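Local structure of luciferase-like monooxygenase (Streptomyces bottropensis, 7BIP) at residues His84-Ala89 with Arg138-Glu143; Lys91-Asp96 with Pro162-Arg167. The protein probably acts as a monooxygenase of the bacterial luciferase family, taking part in the biosynthesis of the tricyclic aromatic polyketide rishirilide. One frame throughout, in Å; residues are numbered along the deposited sequence.

Interaction 1. Residues His84-Ala89 with Arg138-Glu143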
# COMPACT_ATOMS: atom_id res chain seq x y z
N HIS A 84 -2.12 -1.33 13.34
CA HIS A 84 -3.45 -1.42 13.93
C HIS A 84 -4.31 -2.35 13.10
O HIS A 84 -4.30 -2.26 11.87
CB HIS A 84 -4.08 -0.03 13.96
CG HIS A 84 -5.28 0.08 14.84
ND1 HIS A 84 -6.47 -0.58 14.57
CD2 HIS A 84 -5.49 0.79 15.97
CE1 HIS A 84 -7.35 -0.29 15.51
NE2 HIS A 84 -6.79 0.55 16.36
N PRO A 85 -5.06 -3.27 13.72
CA PRO A 85 -5.84 -4.23 12.91
C PRO A 85 -6.84 -3.59 11.97
O PRO A 85 -7.13 -4.17 10.92
CB PRO A 85 -6.54 -5.10 13.96
CG PRO A 85 -6.44 -4.35 15.24
CD PRO A 85 -5.19 -3.52 15.16
N LEU A 86 -7.39 -2.42 12.31
CA LEU A 86 -8.30 -1.75 11.37
C LEU A 86 -7.57 -1.43 10.07
O LEU A 86 -8.12 -1.60 8.98
CB LEU A 86 -8.85 -0.47 12.00
CG LEU A 86 -9.85 -0.63 13.14
CD1 LEU A 86 -10.10 0.74 13.78
CD2 LEU A 86 -11.15 -1.25 12.66
N LYS A 87 -6.35 -0.92 10.19
CA LYS A 87 -5.58 -0.55 9.01
C LYS A 87 -5.12 -1.77 8.24
O LYS A 87 -5.18 -1.80 7.00
CB LYS A 87 -4.36 0.26 9.46
CG LYS A 87 -4.72 1.55 10.10
CD LYS A 87 -5.25 2.49 9.07
CE LYS A 87 -4.15 2.84 8.10
NZ LYS A 87 -2.96 3.39 8.81
N LEU A 88 -4.64 -2.79 8.96
CA LEU A 88 -4.17 -4.00 8.31
C LEU A 88 -5.32 -4.69 7.58
O LEU A 88 -5.18 -5.08 6.41
CB LEU A 88 -3.55 -4.93 9.34
CG LEU A 88 -2.79 -6.15 8.83
CD1 LEU A 88 -1.77 -5.76 7.75
CD2 LEU A 88 -2.10 -6.77 10.03
N ALA A 89 -6.46 -4.85 8.25
CA ALA A 89 -7.60 -5.47 7.58
C ALA A 89 -8.03 -4.67 6.37
O ALA A 89 -8.32 -5.24 5.31
CB ALA A 89 -8.77 -5.62 8.56
N ARG A 138 -8.97 -11.14 11.19
CA ARG A 138 -9.88 -12.18 10.71
C ARG A 138 -11.33 -11.80 10.99
O ARG A 138 -12.19 -11.96 10.12
CB ARG A 138 -9.56 -13.53 11.36
CG ARG A 138 -10.42 -14.67 10.82
CD ARG A 138 -10.41 -15.91 11.74
NE ARG A 138 -11.16 -15.71 12.98
CZ ARG A 138 -12.49 -15.68 13.06
NH1 ARG A 138 -13.23 -15.86 11.98
NH2 ARG A 138 -13.08 -15.46 14.23
N ARG A 139 -11.61 -11.28 12.19
CA ARG A 139 -12.98 -10.89 12.53
C ARG A 139 -13.46 -9.73 11.68
O ARG A 139 -14.61 -9.71 11.25
CB ARG A 139 -13.09 -10.54 14.01
CG ARG A 139 -13.09 -11.75 14.86
CD ARG A 139 -13.69 -11.50 16.21
NE ARG A 139 -13.21 -12.54 17.08
CZ ARG A 139 -13.41 -12.60 18.39
NH1 ARG A 139 -14.12 -11.66 19.01
NH2 ARG A 139 -12.89 -13.62 19.06
N LEU A 140 -12.59 -8.72 11.47
CA LEU A 140 -12.97 -7.59 10.62
C LEU A 140 -13.30 -8.04 9.21
O LEU A 140 -14.17 -7.44 8.55
CB LEU A 140 -11.85 -6.54 10.61
CG LEU A 140 -11.77 -5.75 11.93
CD1 LEU A 140 -10.41 -5.06 12.06
CD2 LEU A 140 -12.91 -4.74 12.02
N TRP A 141 -12.65 -9.10 8.72
CA TRP A 141 -12.97 -9.61 7.39
C TRP A 141 -14.23 -10.47 7.39
O TRP A 141 -15.03 -10.40 6.45
CB TRP A 141 -11.82 -10.47 6.87
CG TRP A 141 -10.57 -9.78 6.46
CD1 TRP A 141 -10.41 -8.48 6.07
CD2 TRP A 141 -9.29 -10.40 6.35
NE1 TRP A 141 -9.09 -8.25 5.75
CE2 TRP A 141 -8.38 -9.41 5.91
CE3 TRP A 141 -8.81 -11.69 6.61
CZ2 TRP A 141 -7.03 -9.68 5.70
CZ3 TRP A 141 -7.46 -11.96 6.40
CH2 TRP A 141 -6.59 -10.96 5.96
N ALA A 142 -14.40 -11.31 8.42
CA ALA A 142 -15.41 -12.35 8.39
C ALA A 142 -16.77 -11.90 8.90
O ALA A 142 -17.78 -12.54 8.57
CB ALA A 142 -14.96 -13.55 9.23
N GLU A 143 -16.81 -10.84 9.69
CA GLU A 143 -18.01 -10.47 10.44
C GLU A 143 -18.32 -8.98 10.27
O GLU A 143 -17.51 -8.20 9.76
CB GLU A 143 -17.85 -10.77 11.95
CG GLU A 143 -17.41 -12.19 12.29
CD GLU A 143 -18.46 -13.23 11.96
OE1 GLU A 143 -18.08 -14.40 11.71
OE2 GLU A 143 -19.66 -12.89 11.95
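L140 leads the helix 138-142 side of the contact: its methyls reach P85 and L86, while its CB packs on A89 CB. CG lies anti to the carbonyl carbon (chi1 -74°), which carries both methyls across toward the start of helix 85-89. CD1 rests 3.6 Å from P85 O. The two leucines cross at about a right angle, with L86 CD2 3.9 Å from L140 CD1 and also close to CD2. Leucine suits the place because its fork reaches several neighbours at once. On the facing helix the small A89 lets the backbones come near, its CB 3.8 Å from L140 CB. The turn that receives L140 is itself fixed by H84, the N-cap residue, whose ND1 accepts L86 N in the plane of the imidazole.

W141 follows, its indole edge turned to the same alanine. NE1 donates to A89 O over 3.1 Å at an N-H...O angle of 161°; the carbonyl lies close to the ring plane, while the donor comes in from the flank of the C=O. CD1 packs on A89 CB, and V105 and F107 of strand 103-107 and the ring of H169 also touch the indole. A phenylalanine here lacks the indole N-H, and A89 O would probably lose its donor from helix 138-142, the two segments then probably being joined by apolar packing. The axes of the short segments 85-89 and 138-142 cross at -53°, 9.5 Å apart at their closest. This is packing between helices on the outside of the luciferase-like TIM barrel, the first lying just before strand 103-107 and the second after it, beyond helix 113-119.

Interaction 2. Residues Lys91-Asp96 with Pro162-Arg167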
# COMPACT_ATOMS: atom_id res chain seq x y z
N LYS A 91 -6.30 -2.36 4.40
CA LYS A 91 -5.42 -2.34 3.23
C LYS A 91 -5.35 -3.71 2.56
O LYS A 91 -5.28 -3.79 1.33
CB LYS A 91 -4.01 -1.84 3.59
CG LYS A 91 -3.16 -2.80 4.42
CD LYS A 91 -1.74 -2.24 4.60
CE LYS A 91 -1.73 -1.01 5.48
NZ LYS A 91 -0.33 -0.70 5.93
N LEU A 92 -5.43 -4.78 3.34
CA LEU A 92 -5.40 -6.11 2.74
C LEU A 92 -6.69 -6.40 1.98
O LEU A 92 -6.67 -7.07 0.94
CB LEU A 92 -5.15 -7.18 3.80
CG LEU A 92 -3.73 -7.21 4.38
CD1 LEU A 92 -3.75 -8.07 5.63
CD2 LEU A 92 -2.70 -7.73 3.36
N ALA A 93 -7.83 -5.90 2.48
CA ALA A 93 -9.07 -6.05 1.73
C ALA A 93 -9.03 -5.27 0.41
O ALA A 93 -9.50 -5.77 -0.63
CB ALA A 93 -10.27 -5.62 2.59
N MET A 94 -8.44 -4.07 0.41
CA MET A 94 -8.25 -3.36 -0.85
C MET A 94 -7.41 -4.18 -1.82
O MET A 94 -7.75 -4.32 -3.00
CB MET A 94 -7.59 -2.00 -0.61
CG MET A 94 -8.44 -0.97 0.14
SD MET A 94 -7.46 0.54 0.36
CE MET A 94 -7.45 1.24 -1.29
N LEU A 95 -6.31 -4.74 -1.33
CA LEU A 95 -5.42 -5.51 -2.19
C LEU A 95 -6.11 -6.76 -2.73
O LEU A 95 -5.93 -7.12 -3.90
CB LEU A 95 -4.16 -5.88 -1.41
CG LEU A 95 -3.19 -6.82 -2.12
CD1 LEU A 95 -2.79 -6.22 -3.48
CD2 LEU A 95 -1.97 -7.03 -1.23
N ASP A 96 -6.90 -7.45 -1.89
CA ASP A 96 -7.66 -8.60 -2.36
C ASP A 96 -8.53 -8.22 -3.55
O ASP A 96 -8.54 -8.91 -4.58
CB ASP A 96 -8.52 -9.16 -1.21
CG ASP A 96 -9.03 -10.56 -1.49
OD1 ASP A 96 -8.39 -11.31 -2.26
OD2 ASP A 96 -10.08 -10.92 -0.93
N PRO A 162 -13.21 -1.95 2.35
CA PRO A 162 -14.13 -2.76 1.54
C PRO A 162 -14.21 -4.17 2.11
O PRO A 162 -13.30 -4.62 2.81
CB PRO A 162 -13.47 -2.75 0.17
CG PRO A 162 -11.96 -2.66 0.49
CD PRO A 162 -11.89 -1.79 1.72
N ARG A 163 -15.32 -4.86 1.86
CA ARG A 163 -15.33 -6.28 2.16
C ARG A 163 -14.34 -6.99 1.24
O ARG A 163 -14.03 -6.51 0.15
CB ARG A 163 -16.73 -6.85 2.00
CG ARG A 163 -17.81 -6.00 2.70
CD ARG A 163 -17.56 -5.82 4.19
NE ARG A 163 -17.84 -7.03 4.95
CZ ARG A 163 -17.25 -7.35 6.10
NH1 ARG A 163 -17.56 -8.47 6.74
NH2 ARG A 163 -16.33 -6.54 6.61
N THR A 164 -13.83 -8.13 1.70
CA THR A 164 -12.86 -8.83 0.86
C THR A 164 -13.52 -9.43 -0.38
O THR A 164 -14.75 -9.59 -0.47
CB THR A 164 -12.14 -9.92 1.66
OG1 THR A 164 -13.10 -10.87 2.15
CG2 THR A 164 -11.39 -9.32 2.84
N TRP A 165 -12.69 -9.72 -1.37
CA TRP A 165 -13.13 -10.42 -2.57
C TRP A 165 -13.34 -11.90 -2.26
O TRP A 165 -14.40 -12.47 -2.57
CB TRP A 165 -12.08 -10.23 -3.66
CG TRP A 165 -12.31 -10.98 -4.95
CD1 TRP A 165 -12.28 -12.34 -5.13
CD2 TRP A 165 -12.53 -10.41 -6.24
NE1 TRP A 165 -12.49 -12.64 -6.46
CE2 TRP A 165 -12.64 -11.47 -7.16
CE3 TRP A 165 -12.64 -9.09 -6.71
CZ2 TRP A 165 -12.88 -11.26 -8.52
CZ3 TRP A 165 -12.88 -8.88 -8.06
CH2 TRP A 165 -12.98 -9.96 -8.95
N GLN A 166 -12.35 -12.52 -1.64
CA GLN A 166 -12.43 -13.95 -1.34
C GLN A 166 -13.36 -14.21 -0.16
O GLN A 166 -13.57 -13.36 0.70
CB GLN A 166 -11.03 -14.49 -1.03
CG GLN A 166 -10.09 -14.41 -2.23
CD GLN A 166 -8.70 -14.89 -1.88
OE1 GLN A 166 -8.46 -16.09 -1.81
NE2 GLN A 166 -7.79 -13.95 -1.66
N ARG A 167 -13.91 -15.42 -0.12
CA ARG A 167 -14.87 -15.79 0.90
C ARG A 167 -14.39 -17.01 1.67
O ARG A 167 -14.08 -18.04 1.05
CB ARG A 167 -16.23 -16.08 0.26
CG ARG A 167 -16.81 -14.87 -0.45
CD ARG A 167 -18.08 -15.25 -1.18
NE ARG A 167 -18.48 -14.25 -2.16
CZ ARG A 167 -19.33 -14.52 -3.15
NH1 ARG A 167 -19.85 -15.73 -3.27
NH2 ARG A 167 -19.65 -13.57 -4.02
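The carboxylate of D96 and the side-chain amide of Q166 meet with their planes 52° apart. Q166 NE2 reaches D96 OD1 over 2.8 Å; it arrives from above the carboxylate plane, although the bond lies close to the plane of the amide. D96 OD2 serves the backbone instead: Q166 N donates to it on the syn side at 2.9 Å and nearly straight (175°), while W165 N, equally near, makes a weak, strongly bent bond. Two consecutive peptide N-H groups thus converge on one oxygen. Aspartate fits because its short side chain, with CG anti to the backbone N (chi1 -164°), holds both oxygens out from the helix toward the loop. Glutamine adds an extended arm whose amide brings a third N-H to the same carboxylate. Within the loop, T164 OG1 donates to Q166 O over 2.9 Å, in the carbonyl plane, and so ties that turn together.

Within the preceding turn, at A93 and M94, the contact is mainly apolar. The P162 ring, which follows a cis peptide bond, crosses the side chain of M94 at about a right angle, M94 CG lying 3.9 Å from P162 CD. A93, small enough for the backbones to close in, sets its CB 3.2 Å from P162 O and 3.9 Å from T164 CG2.

Around this seam, Q166 NE2 also donates to L103 O of strand 103-107, and the D96 side chain also touches L103. T164 packs on W141 of helix 126-142, and M94 meets P55 of the second subunit. The loop between strands 154-158 and 171-175 is thereby laid along helix 85-98, beside the barrel strand that follows that helix.

In the fold
From the N terminus, the first strands and helices lead to helix 85-98, which serves both contacts, its opening turn in interaction 1 and a later one in interaction 2. The chain then runs through strand 103-107 and helix 113-119 to helix 126-142, whose end returns to close the loop of interaction 1. It makes the 146-149/154-158 hairpin before 162-167 closes the loop of interaction 2. As the segments alternate, the two loops cross rather than nest. They also touch directly: R163 probably donates to L140 O and more weakly to E143 O. Helix 85-98 is thus tied to helix 126-142 and to the loop leading into strand 171-175, beside the second subunit.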